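Local coordinates for protein chitooligosaccharide oxidase (PDB 6Y0R) that oxidises the C1 hydroxyl of chitooligosaccharides to the lactone with a bicovalently bound FAD, passing the electrons to oxygen to give hydrogen peroxide, at residues Ile110-Met115 with Phe216-Glu221; Ala126-Gly131 with Thr139-Gln144; Val157-His162 with Leu222-Phe227; Gly184-Leu189 with Val194-Lys199. One frame throughout, in Å; residues are numbered along the deposited sequence.

Interaction 1. Residues Ile110-Met115 with Phe216-Glu221; sequences IELDRM and FGVVVE. With FAD (flavin-adenine dinucleotide), chain B.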
# COMPACT_ATOMS: atom_id res chain seq x y z
N ILE A 110 -4.23 -17.26 7.57
CA ILE A 110 -5.67 -16.99 7.78
C ILE A 110 -6.12 -16.17 6.59
O ILE A 110 -5.79 -14.94 6.52
CB ILE A 110 -5.95 -16.38 9.15
CG1 ILE A 110 -5.39 -17.28 10.28
CG2 ILE A 110 -7.44 -16.13 9.32
CD1 ILE A 110 -5.60 -16.76 11.66
N GLU A 111 -6.79 -16.85 5.65
CA GLU A 111 -7.36 -16.25 4.42
C GLU A 111 -8.62 -15.49 4.83
O GLU A 111 -9.54 -16.09 5.40
CB GLU A 111 -7.65 -17.34 3.39
CG GLU A 111 -8.38 -16.81 2.18
CD GLU A 111 -7.51 -15.85 1.36
OE1 GLU A 111 -6.36 -16.23 1.00
OE2 GLU A 111 -7.96 -14.69 1.19
N LEU A 112 -8.71 -14.19 4.56
CA LEU A 112 -9.86 -13.35 5.01
C LEU A 112 -10.79 -12.95 3.84
O LEU A 112 -11.75 -12.24 4.12
CB LEU A 112 -9.38 -12.10 5.75
CG LEU A 112 -8.57 -12.37 7.01
CD1 LEU A 112 -7.91 -11.12 7.54
CD2 LEU A 112 -9.45 -13.03 8.08
N ASP A 113 -10.50 -13.33 2.61
CA ASP A 113 -11.23 -12.76 1.45
C ASP A 113 -12.66 -13.33 1.34
O ASP A 113 -13.39 -12.81 0.47
CB ASP A 113 -10.49 -12.85 0.12
CG ASP A 113 -10.31 -14.21 -0.53
OD1 ASP A 113 -10.90 -15.20 -0.01
OD2 ASP A 113 -9.54 -14.29 -1.53
N ARG A 114 -13.09 -14.26 2.20
CA ARG A 114 -14.54 -14.63 2.27
C ARG A 114 -15.33 -13.58 3.06
O ARG A 114 -16.58 -13.60 3.05
CB ARG A 114 -14.74 -16.02 2.89
CG ARG A 114 -13.93 -17.15 2.29
CD ARG A 114 -14.04 -17.33 0.79
NE ARG A 114 -13.57 -18.64 0.37
CZ ARG A 114 -12.33 -18.92 0.03
NH1 ARG A 114 -12.01 -20.15 -0.31
NH2 ARG A 114 -11.38 -17.99 0.03
N MET A 115 -14.65 -12.72 3.82
CA MET A 115 -15.27 -11.71 4.68
C MET A 115 -15.04 -10.33 4.07
O MET A 115 -13.97 -9.74 4.26
CB MET A 115 -14.73 -11.85 6.10
CG MET A 115 -15.32 -13.02 6.83
SD MET A 115 -14.70 -13.09 8.54
CE MET A 115 -13.07 -13.67 8.14
N PHE A 216 0.12 -7.30 15.33
CA PHE A 216 -0.54 -7.29 16.66
C PHE A 216 -1.73 -8.25 16.72
O PHE A 216 -2.46 -8.18 17.72
CB PHE A 216 -0.92 -5.86 17.05
CG PHE A 216 0.21 -4.88 16.91
CD1 PHE A 216 1.31 -4.94 17.75
CD2 PHE A 216 0.21 -3.91 15.92
CE1 PHE A 216 2.35 -4.03 17.64
CE2 PHE A 216 1.25 -3.02 15.81
CZ PHE A 216 2.33 -3.09 16.64
N GLY A 217 -1.90 -9.10 15.71
CA GLY A 217 -3.08 -9.98 15.63
C GLY A 217 -3.80 -9.82 14.31
O GLY A 217 -3.27 -9.18 13.41
N VAL A 218 -4.98 -10.41 14.19
CA VAL A 218 -5.78 -10.37 12.93
C VAL A 218 -6.79 -9.24 13.07
O VAL A 218 -7.69 -9.29 13.92
CB VAL A 218 -6.46 -11.69 12.60
CG1 VAL A 218 -7.18 -11.56 11.25
CG2 VAL A 218 -5.52 -12.89 12.58
N VAL A 219 -6.70 -8.22 12.22
CA VAL A 219 -7.73 -7.16 12.17
C VAL A 219 -8.93 -7.81 11.50
O VAL A 219 -8.74 -8.48 10.48
CB VAL A 219 -7.22 -5.89 11.47
CG1 VAL A 219 -8.34 -4.86 11.32
CG2 VAL A 219 -6.04 -5.31 12.24
N VAL A 220 -10.12 -7.72 12.09
CA VAL A 220 -11.32 -8.39 11.49
C VAL A 220 -12.39 -7.35 11.15
O VAL A 220 -13.33 -7.74 10.44
CB VAL A 220 -11.92 -9.46 12.43
CG1 VAL A 220 -11.00 -10.65 12.54
CG2 VAL A 220 -12.22 -8.89 13.80
N GLU A 221 -12.25 -6.12 11.59
CA GLU A 221 -13.12 -4.97 11.22
C GLU A 221 -12.33 -3.67 11.34
O GLU A 221 -11.59 -3.44 12.32
CB GLU A 221 -14.36 -4.91 12.12
CG GLU A 221 -15.45 -3.99 11.56
CD GLU A 221 -16.66 -3.82 12.47
OE1 GLU A 221 -17.63 -4.57 12.28
OE2 GLU A 221 -16.61 -2.94 13.38
PA FAD B . -1.91 -9.04 1.74
O1A FAD B . -0.80 -9.69 1.02
O2A FAD B . -3.14 -9.79 2.04
O5B FAD B . -1.40 -8.41 3.11
C5B FAD B . -0.38 -7.40 3.15
C4B FAD B . 0.23 -7.36 4.54
O4B FAD B . -0.79 -6.96 5.50
C3B FAD B . 0.79 -8.67 5.11
O3B FAD B . 1.82 -8.42 6.07
C2B FAD B . -0.43 -9.26 5.81
O2B FAD B . -0.12 -10.26 6.79
C1B FAD B . -1.04 -8.03 6.41
N9A FAD B . -2.47 -8.10 6.64
C8A FAD B . -3.44 -8.17 5.68
N7A FAD B . -4.66 -8.24 6.19
C5A FAD B . -4.46 -8.22 7.57
C6A FAD B . -5.36 -8.27 8.65
N6A FAD B . -6.68 -8.32 8.48
N1A FAD B . -4.84 -8.27 9.92
C2A FAD B . -3.50 -8.24 10.04
N3A FAD B . -2.57 -8.17 9.09
C4A FAD B . -3.11 -8.16 7.86
N1 FAD B . -0.60 0.71 -2.64
C2 FAD B . -0.92 2.01 -2.51
O2 FAD B . -0.69 2.63 -1.41
N3 FAD B . -1.55 2.65 -3.53
C4 FAD B . -1.87 2.05 -4.74
O4 FAD B . -2.46 2.69 -5.63
C4X FAD B . -1.54 0.68 -4.90
N5 FAD B . -1.89 0.05 -6.03
C5X FAD B . -1.68 -1.31 -6.10
C6 FAD B . -2.10 -2.02 -7.25
C7 FAD B . -1.89 -3.38 -7.37
C7M FAD B . -2.32 -4.13 -8.62
C8 FAD B . -1.28 -4.11 -6.27
C8M FAD B . -1.12 -5.61 -6.26
C9 FAD B . -0.82 -3.37 -5.15
C9A FAD B . -1.01 -1.99 -5.05
N10 FAD B . -0.59 -1.28 -3.91
C10 FAD B . -0.88 0.08 -3.78
C1' FAD B . 0.13 -1.94 -2.82
C2' FAD B . -0.83 -2.41 -1.72
O2' FAD B . -1.27 -1.31 -0.92
C3' FAD B . -0.11 -3.42 -0.87
O3' FAD B . 0.26 -4.51 -1.76
C4' FAD B . -1.01 -3.90 0.27
O4' FAD B . -0.23 -4.33 1.41
C5' FAD B . -1.88 -5.02 -0.22
O5' FAD B . -2.88 -5.36 0.76
P FAD B . -3.56 -6.79 0.64
O1P FAD B . -4.56 -6.92 1.73
O2P FAD B . -4.02 -7.06 -0.75
O3P FAD B . -2.28 -7.75 0.84

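Interaction 2. Residues Ala126-Gly131 with Thr139-Gln144; sequences AKIQPG and TELWNQ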
# COMPACT_ATOMS: atom_id res chain seq x y z
N ALA A 126 -18.37 4.01 8.47
CA ALA A 126 -18.49 2.72 7.76
C ALA A 126 -17.70 1.66 8.52
O ALA A 126 -16.60 1.96 8.95
CB ALA A 126 -17.98 2.84 6.35
N LYS A 127 -18.25 0.47 8.62
CA LYS A 127 -17.56 -0.69 9.20
C LYS A 127 -17.29 -1.64 8.04
O LYS A 127 -18.25 -2.06 7.34
CB LYS A 127 -18.43 -1.36 10.25
CG LYS A 127 -18.62 -0.47 11.47
CD LYS A 127 -19.46 -1.09 12.56
CE LYS A 127 -19.40 -0.25 13.81
NZ LYS A 127 -20.66 -0.34 14.57
N ILE A 128 -16.02 -1.96 7.83
CA ILE A 128 -15.59 -2.75 6.66
C ILE A 128 -14.70 -3.90 7.12
O ILE A 128 -13.78 -3.66 7.92
CB ILE A 128 -14.87 -1.86 5.64
CG1 ILE A 128 -15.68 -0.57 5.40
CG2 ILE A 128 -14.59 -2.66 4.39
CD1 ILE A 128 -15.01 0.40 4.44
N GLN A 129 -14.99 -5.07 6.62
CA GLN A 129 -14.14 -6.25 6.82
C GLN A 129 -12.89 -6.09 5.97
O GLN A 129 -12.96 -5.61 4.85
CB GLN A 129 -14.91 -7.54 6.55
CG GLN A 129 -16.03 -7.72 7.59
CD GLN A 129 -16.78 -9.03 7.42
OE1 GLN A 129 -17.05 -9.50 6.31
NE2 GLN A 129 -16.99 -9.72 8.54
N PRO A 130 -11.71 -6.44 6.49
CA PRO A 130 -10.47 -6.19 5.73
C PRO A 130 -10.31 -7.03 4.46
O PRO A 130 -9.54 -6.64 3.60
CB PRO A 130 -9.35 -6.59 6.72
CG PRO A 130 -10.04 -7.56 7.66
CD PRO A 130 -11.47 -7.06 7.80
N GLY A 131 -11.01 -8.15 4.35
CA GLY A 131 -11.04 -8.97 3.13
C GLY A 131 -11.81 -8.30 1.97
O GLY A 131 -11.70 -8.81 0.89
N THR A 139 -17.23 0.56 -4.65
CA THR A 139 -18.55 0.29 -5.27
C THR A 139 -19.64 0.39 -4.19
O THR A 139 -20.70 1.05 -4.39
CB THR A 139 -18.55 -1.06 -5.98
OG1 THR A 139 -17.59 -0.97 -7.03
CG2 THR A 139 -19.90 -1.41 -6.58
N GLU A 140 -19.43 -0.27 -3.06
CA GLU A 140 -20.44 -0.33 -1.97
C GLU A 140 -20.63 1.03 -1.33
O GLU A 140 -21.76 1.42 -1.09
CB GLU A 140 -20.07 -1.36 -0.90
CG GLU A 140 -20.29 -2.79 -1.37
CD GLU A 140 -21.75 -3.19 -1.54
OE1 GLU A 140 -22.60 -2.50 -0.99
OE2 GLU A 140 -22.01 -4.22 -2.21
N LEU A 141 -19.57 1.79 -1.05
CA LEU A 141 -19.76 3.09 -0.40
C LEU A 141 -20.46 4.04 -1.38
O LEU A 141 -21.25 4.87 -0.94
CB LEU A 141 -18.42 3.65 0.07
CG LEU A 141 -17.76 2.86 1.19
CD1 LEU A 141 -16.45 3.55 1.57
CD2 LEU A 141 -18.66 2.71 2.42
N TRP A 142 -20.10 3.97 -2.65
CA TRP A 142 -20.72 4.81 -3.70
C TRP A 142 -22.22 4.47 -3.77
O TRP A 142 -23.04 5.40 -3.71
CB TRP A 142 -20.02 4.58 -5.02
CG TRP A 142 -20.67 5.29 -6.18
CD1 TRP A 142 -21.38 4.68 -7.16
CD2 TRP A 142 -20.57 6.67 -6.53
NE1 TRP A 142 -21.75 5.60 -8.09
CE2 TRP A 142 -21.25 6.83 -7.75
CE3 TRP A 142 -19.98 7.80 -5.95
CZ2 TRP A 142 -21.41 8.07 -8.34
CZ3 TRP A 142 -20.11 9.03 -6.55
CH2 TRP A 142 -20.80 9.16 -7.76
N ASN A 143 -22.54 3.20 -3.88
CA ASN A 143 -23.95 2.80 -4.12
C ASN A 143 -24.77 3.00 -2.84
O ASN A 143 -25.92 3.48 -2.91
CB ASN A 143 -24.03 1.36 -4.60
CG ASN A 143 -23.48 1.13 -5.99
OD1 ASN A 143 -23.39 2.06 -6.79
ND2 ASN A 143 -23.24 -0.12 -6.33
N GLN A 144 -24.22 2.72 -1.66
CA GLN A 144 -25.00 2.82 -0.40
C GLN A 144 -25.28 4.28 -0.05
O GLN A 144 -26.36 4.56 0.52
CB GLN A 144 -24.28 2.10 0.75
CG GLN A 144 -24.31 0.58 0.65
CD GLN A 144 -23.63 -0.08 1.82
OE1 GLN A 144 -23.77 0.36 2.96
NE2 GLN A 144 -22.84 -1.11 1.54

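Interaction 3. Residues Val157-His162 with Leu222-Phe227; sequences VGLGGH and LEFQTF. With FAD (flavin-adenine dinucleotide), chain B.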
# COMPACT_ATOMS: atom_id res chain seq x y z
N VAL A 157 -6.85 -4.87 -4.71
CA VAL A 157 -6.06 -4.77 -3.47
C VAL A 157 -6.98 -4.98 -2.28
O VAL A 157 -8.10 -4.49 -2.25
CB VAL A 157 -5.33 -3.42 -3.39
CG1 VAL A 157 -4.87 -3.08 -1.99
CG2 VAL A 157 -4.21 -3.39 -4.39
N GLY A 158 -6.51 -5.71 -1.27
CA GLY A 158 -7.31 -5.86 -0.06
C GLY A 158 -7.28 -4.61 0.78
O GLY A 158 -6.21 -4.03 0.95
N LEU A 159 -8.34 -4.29 1.40
CA LEU A 159 -8.31 -3.10 2.27
C LEU A 159 -7.51 -3.46 3.53
O LEU A 159 -6.78 -2.58 4.03
CB LEU A 159 -9.75 -2.79 2.67
CG LEU A 159 -10.05 -1.65 3.63
CD1 LEU A 159 -9.64 -0.29 3.09
CD2 LEU A 159 -11.27 -1.73 4.48
N GLY A 160 -7.44 -4.59 4.00
CA GLY A 160 -6.61 -4.97 5.15
C GLY A 160 -5.16 -4.57 4.98
O GLY A 160 -4.68 -3.70 5.75
N GLY A 161 -4.45 -5.15 4.03
CA GLY A 161 -3.03 -4.83 3.92
C GLY A 161 -2.85 -3.36 3.61
O GLY A 161 -1.92 -2.73 4.11
N HIS A 162 -3.72 -2.80 2.78
CA HIS A 162 -3.57 -1.42 2.28
C HIS A 162 -3.64 -0.43 3.43
O HIS A 162 -2.74 0.38 3.60
CB HIS A 162 -4.73 -1.16 1.29
CG HIS A 162 -4.54 0.02 0.40
ND1 HIS A 162 -5.39 1.11 0.40
CD2 HIS A 162 -3.63 0.21 -0.57
CE1 HIS A 162 -4.98 1.93 -0.58
NE2 HIS A 162 -3.92 1.40 -1.18
N LEU A 222 -12.56 -2.79 10.39
CA LEU A 222 -12.02 -1.43 10.38
C LEU A 222 -13.20 -0.49 10.30
O LEU A 222 -14.09 -0.75 9.48
CB LEU A 222 -11.12 -1.24 9.15
CG LEU A 222 -9.86 -2.10 9.19
CD1 LEU A 222 -9.19 -2.16 7.84
CD2 LEU A 222 -8.92 -1.51 10.24
N GLU A 223 -13.17 0.57 11.09
CA GLU A 223 -14.21 1.61 11.04
C GLU A 223 -13.57 2.89 10.54
O GLU A 223 -12.51 3.27 11.02
CB GLU A 223 -14.86 1.80 12.41
CG GLU A 223 -16.03 2.78 12.35
CD GLU A 223 -16.95 2.78 13.55
OE1 GLU A 223 -16.48 2.39 14.67
OE2 GLU A 223 -18.14 3.16 13.36
N PHE A 224 -14.26 3.61 9.68
CA PHE A 224 -13.77 4.86 9.07
C PHE A 224 -14.85 5.95 9.11
O PHE A 224 -16.04 5.63 9.02
CB PHE A 224 -13.45 4.66 7.58
CG PHE A 224 -12.40 3.61 7.28
CD1 PHE A 224 -12.73 2.28 7.22
CD2 PHE A 224 -11.07 4.00 7.12
CE1 PHE A 224 -11.76 1.32 6.96
CE2 PHE A 224 -10.09 3.05 6.87
CZ PHE A 224 -10.45 1.72 6.77
N GLN A 225 -14.40 7.19 9.10
CA GLN A 225 -15.26 8.35 8.78
C GLN A 225 -15.12 8.58 7.28
O GLN A 225 -14.06 9.08 6.83
CB GLN A 225 -14.86 9.59 9.58
CG GLN A 225 -15.74 10.80 9.25
CD GLN A 225 -17.22 10.53 9.44
OE1 GLN A 225 -17.63 10.05 10.49
NE2 GLN A 225 -18.03 10.77 8.40
N THR A 226 -16.14 8.19 6.51
CA THR A 226 -16.13 8.44 5.05
C THR A 226 -16.22 9.94 4.75
O THR A 226 -16.67 10.72 5.62
CB THR A 226 -17.25 7.67 4.33
OG1 THR A 226 -18.48 8.35 4.64
CG2 THR A 226 -17.28 6.20 4.67
N PHE A 227 -15.90 10.31 3.52
CA PHE A 227 -16.16 11.67 2.98
C PHE A 227 -17.16 11.53 1.82
O PHE A 227 -17.40 10.41 1.31
CB PHE A 227 -14.90 12.42 2.56
CG PHE A 227 -14.00 11.68 1.61
CD1 PHE A 227 -14.18 11.77 0.23
CD2 PHE A 227 -12.96 10.92 2.10
CE1 PHE A 227 -13.34 11.09 -0.64
CE2 PHE A 227 -12.13 10.23 1.22
CZ PHE A 227 -12.32 10.32 -0.14
PA FAD B . -1.91 -9.04 1.74
O1A FAD B . -0.80 -9.69 1.02
O2A FAD B . -3.14 -9.79 2.04
O5B FAD B . -1.40 -8.41 3.11
C5B FAD B . -0.38 -7.40 3.15
C4B FAD B . 0.23 -7.36 4.54
O4B FAD B . -0.79 -6.96 5.50
C3B FAD B . 0.79 -8.67 5.11
O3B FAD B . 1.82 -8.42 6.07
C2B FAD B . -0.43 -9.26 5.81
O2B FAD B . -0.12 -10.26 6.79
C1B FAD B . -1.04 -8.03 6.41
N9A FAD B . -2.47 -8.10 6.64
C8A FAD B . -3.44 -8.17 5.68
N7A FAD B . -4.66 -8.24 6.19
C5A FAD B . -4.46 -8.22 7.57
C6A FAD B . -5.36 -8.27 8.65
N6A FAD B . -6.68 -8.32 8.48
N1A FAD B . -4.84 -8.27 9.92
C2A FAD B . -3.50 -8.24 10.04
N3A FAD B . -2.57 -8.17 9.09
C4A FAD B . -3.11 -8.16 7.86
N1 FAD B . -0.60 0.71 -2.64
C2 FAD B . -0.92 2.01 -2.51
O2 FAD B . -0.69 2.63 -1.41
N3 FAD B . -1.55 2.65 -3.53
C4 FAD B . -1.87 2.05 -4.74
O4 FAD B . -2.46 2.69 -5.63
C4X FAD B . -1.54 0.68 -4.90
N5 FAD B . -1.89 0.05 -6.03
C5X FAD B . -1.68 -1.31 -6.10
C6 FAD B . -2.10 -2.02 -7.25
C7 FAD B . -1.89 -3.38 -7.37
C7M FAD B . -2.32 -4.13 -8.62
C8 FAD B . -1.28 -4.11 -6.27
C8M FAD B . -1.12 -5.61 -6.26
C9 FAD B . -0.82 -3.37 -5.15
C9A FAD B . -1.01 -1.99 -5.05
N10 FAD B . -0.59 -1.28 -3.91
C10 FAD B . -0.88 0.08 -3.78
C1' FAD B . 0.13 -1.94 -2.82
C2' FAD B . -0.83 -2.41 -1.72
O2' FAD B . -1.27 -1.31 -0.92
C3' FAD B . -0.11 -3.42 -0.87
O3' FAD B . 0.26 -4.51 -1.76
C4' FAD B . -1.01 -3.90 0.27
O4' FAD B . -0.23 -4.33 1.41
C5' FAD B . -1.88 -5.02 -0.22
O5' FAD B . -2.88 -5.36 0.76
P FAD B . -3.56 -6.79 0.64
O1P FAD B . -4.56 -6.92 1.73
O2P FAD B . -4.02 -7.06 -0.75
O3P FAD B . -2.28 -7.75 0.84

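Interaction 4. Residues Gly184-Leu189 with Val194-Lys199; sequences GATVVL and VVHCSK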
# COMPACT_ATOMS: atom_id res chain seq x y z
N GLY A 184 -11.67 3.44 14.23
CA GLY A 184 -11.74 2.28 15.13
C GLY A 184 -11.33 1.01 14.44
O GLY A 184 -11.26 1.00 13.23
N ALA A 185 -11.05 -0.03 15.21
CA ALA A 185 -10.75 -1.36 14.64
C ALA A 185 -11.09 -2.44 15.66
O ALA A 185 -11.03 -2.18 16.88
CB ALA A 185 -9.28 -1.47 14.23
N THR A 186 -11.42 -3.60 15.15
CA THR A 186 -11.59 -4.82 15.95
C THR A 186 -10.45 -5.75 15.60
O THR A 186 -10.24 -6.06 14.40
CB THR A 186 -13.00 -5.37 15.76
OG1 THR A 186 -13.90 -4.30 16.07
CG2 THR A 186 -13.25 -6.57 16.64
N VAL A 187 -9.76 -6.27 16.63
CA VAL A 187 -8.54 -7.10 16.43
C VAL A 187 -8.70 -8.38 17.23
O VAL A 187 -9.09 -8.28 18.43
CB VAL A 187 -7.28 -6.33 16.86
CG1 VAL A 187 -6.05 -7.17 16.53
CG2 VAL A 187 -7.21 -4.95 16.24
N VAL A 188 -8.40 -9.49 16.59
CA VAL A 188 -8.22 -10.80 17.26
C VAL A 188 -6.76 -10.83 17.72
O VAL A 188 -5.86 -10.98 16.86
CB VAL A 188 -8.58 -12.00 16.38
CG1 VAL A 188 -8.25 -13.31 17.09
CG2 VAL A 188 -10.07 -11.94 15.97
N LEU A 189 -6.55 -10.66 19.02
CA LEU A 189 -5.17 -10.68 19.57
C LEU A 189 -4.59 -12.07 19.44
O LEU A 189 -5.25 -13.08 19.19
CB LEU A 189 -5.13 -10.18 21.01
CG LEU A 189 -5.57 -8.73 21.23
CD1 LEU A 189 -5.42 -8.39 22.69
CD2 LEU A 189 -4.76 -7.74 20.39
N VAL A 194 -10.84 -11.02 21.35
CA VAL A 194 -11.34 -9.98 20.42
C VAL A 194 -11.39 -8.66 21.18
O VAL A 194 -12.09 -8.57 22.21
CB VAL A 194 -12.71 -10.36 19.86
CG1 VAL A 194 -13.24 -9.31 18.90
CG2 VAL A 194 -12.65 -11.71 19.20
N VAL A 195 -10.68 -7.65 20.71
CA VAL A 195 -10.68 -6.33 21.38
C VAL A 195 -11.09 -5.25 20.37
O VAL A 195 -10.86 -5.39 19.14
CB VAL A 195 -9.33 -6.04 22.06
CG1 VAL A 195 -8.96 -7.20 22.97
CG2 VAL A 195 -8.21 -5.78 21.09
N HIS A 196 -11.65 -4.19 20.90
CA HIS A 196 -11.91 -2.95 20.14
C HIS A 196 -10.81 -1.95 20.50
O HIS A 196 -10.38 -1.92 21.67
CB HIS A 196 -13.35 -2.47 20.41
CG HIS A 196 -13.67 -1.23 19.65
ND1 HIS A 196 -13.99 -1.26 18.31
CD2 HIS A 196 -13.64 0.06 20.02
CE1 HIS A 196 -14.20 -0.03 17.89
NE2 HIS A 196 -13.99 0.81 18.91
N CYS A 197 -10.34 -1.17 19.52
CA CYS A 197 -9.42 -0.06 19.75
C CYS A 197 -9.82 1.17 18.91
O CYS A 197 -10.56 1.03 17.91
CB CYS A 197 -7.98 -0.51 19.57
SG CYS A 197 -7.55 -0.93 17.85
N SER A 198 -9.36 2.31 19.37
CA SER A 198 -9.71 3.65 18.87
C SER A 198 -8.73 4.64 19.48
O SER A 198 -7.86 4.21 20.25
CB SER A 198 -11.14 3.98 19.22
OG SER A 198 -11.22 4.25 20.61
N LYS A 199 -8.85 5.91 19.15
CA LYS A 199 -8.06 6.98 19.80
C LYS A 199 -8.33 6.93 21.32
O LYS A 199 -7.45 7.41 22.04
CB LYS A 199 -8.37 8.35 19.20
CG LYS A 199 -7.63 8.64 17.90
CD LYS A 199 -8.30 9.71 17.06
CE LYS A 199 -9.15 9.13 15.94
NZ LYS A 199 -10.50 9.74 15.88

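Interaction 1. Residues Ile110-Met115 with Phe216-Glu221
L112 and V218 meet above the adenine end of the FAD, where the two sheets of the PCMH-type FAD-binding domain come together: I110-M115 runs out of the end of strand 108-111 in one sheet and F216-E221 enters the other. No hydrogen bond joins the two segments; their contact is wholly apolar. L112 CD1 lies 3.8 Å from V218 CG1 and, off the adenine plane, 3.2 Å from FAD N6A. Two residues back, I110 CD1 lies 4.0 Å from V218 CG2, so the two branches of one valine serve two partners. V218 CG1 is anti to the backbone N (chi1 -177°), which turns that branch to L112 and the other to I110. V73 and V77 of helix 70-83 pack on V218 as well.

Two hydrogen bonds from the V219 backbone read the adenine: N donates to FAD N1A at 3.0 Å, O accepts from FAD N6A at 2.9 Å.

The type I turn from L112 to M115 is closed by M115 N to L112 O at 3.0 Å. R114 NH2 braces it with a salt bridge to D113 OD1 at 2.8 Å, on the syn lone pair, and D113 N bonds the anti lone pair of E111 OE2 at 3.2 Å.

Interaction 2. Residues Ala126-Gly131 with Thr139-Gln144
A126 and L141 join a strand to the helix that follows it: strand 125-128, in the antiparallel sheet of the FAD-binding domain, runs through Q129-G131 into helix 134-145, which folds back over the strand in a beta-alpha unit. The contact between the two segments is apolar and small, and L141 carries all of it from the helix side. Its CD2 methyl lies 4.0 Å from A126 CB, while CD1 stands 4.5 Å from I128 CD1, a looser touch. With CG anti to its carbonyl carbon (chi1 -66°), the leucine sends one methyl to each of two residues that lie two apart on the strand and so point to the same side of it. V118 of strand 118-120 touches both I128 and L141 and extends this buried patch.

Backbone bonds tie the strand into its sheet, A126 to F224 and I128 to L222, while P130 beyond it touches the FAD.

Polar side chains lie on another side of the helix. Q144 reaches back one turn to E140 and also bonds the backbone of V118 and L120, linking helix to strand 118-120. Within the helix, Q144 NE2 meets E140 OE1 at 2.9 Å, with the oxygen in the amide plane and the nitrogen 27° out of the carboxylate plane.

Interaction 3. Residues Val157-His162 with Leu222-Phe227
L159 points from the first turn of helix 159-165 to L222 and F224, away from the pyrophosphate of the FAD, which the same turn grips in the PCMH-type domain. G158 is the N-cap of this helix.

Starting at CB, the leucine leaves the helix toward strand 218-228. CG is anti to the backbone N (chi1 177°), which extends the side chain away from the helix. CD2 is the atom that makes the contact: it lies 4.0 Å from L222 CD1, the two leucines meeting tip to tip, and an equal 4.0 Å from F224 CE1. The phenyl ring comes from the opposite direction and receives the methyl obliquely. L222 and F224 are two apart on the strand, so their side chains rise together from one side of the sheet. I128 of the adjacent strand 125-128 also packs on L159, and L134 of helix 134-145 touches it too.

The other side of the turn belongs to the cofactor. G158 N donates to FAD O2P at 2.9 Å and G161 N to FAD O1P, also at 2.9 Å. These are amides at the start of a helix, consistent with a stabilising effect on the phosphate's negative charge. The backbone of G158, G160 and G161 lies directly against the FAD.

Just before the turn, V157 packs on both the ribityl chain and the flavin. Its CG1 lies 4.0 Å from FAD C5', and its CG2 comes to 3.5 Å from FAD C9.

Interaction 4. Residues Gly184-Leu189 with Val194-Lys199
A beta hairpin at the margin of the antiparallel sheet in the FAD-binding domain brings strand 182-188 against strand 194-197, their axes 4.7 Å apart at closest. Four backbone bonds, all 2.9 Å, join two hydrogen-bonded pairs: A185 N to C197 O and C197 N to A185 O, V187 N to V195 O and V195 N to V187 O. The first is less well aligned, A185 N sitting 26° from the plane of the C197 carbonyl.

A185, V187, V195 and C197 share one face. There C197 SG lies 4.0 Å from A185 CB, its chi1 of 68° placing the sulfur between the backbone N and the carbonyl carbon. L189, just beyond the first strand, crosses V195 at about a right angle and sets CD1 3.7 Å from V195 CG1.

T186, V188, V194 and H196 occupy the opposite face. T186 CG2 comes to 3.6 Å from V194 CG1, a diagonal contact between successive non-hydrogen-bonded pairs, while V188 CG2 meets V194 CG2 at 4.1 Å. T186 OG1 lies at the edge of the H196 imidazole, in its plane, without a hydrogen bond: ND1 is 3.8 Å away.

Helix 203-212 covers the A185 face, with L205 touching V187, V195 and C197. Helix 70-83 lies against V188 and V194 on the other. Along its second edge strand 182-188 pairs with strand 218-228, where V220 and E221 both face T186 in a classic beta bulge.

Strand 218-228 ties the set together: interactions 1 and 3 use successive parts of it, strand 125-128 of interaction 2 pairs along one edge and strand 182-188 of interaction 4 along the other. The backbone bonds I128 N to L222 O (2.8 Å) and E223 N to G184 O (2.9 Å) are probable hydrogen bonds that make these joins. Interactions 2 and 3 are the closest pair, their centres 8 Å apart, and I128 CG2 packs on L159 CD2 at 3.5 Å. Interactions 1 and 3 hold the FAD at adenine and pyrophosphate respectively, with centres 13 Å apart. Interaction 4 stands farther back, the V187 side chain about 7 Å from the cofactor.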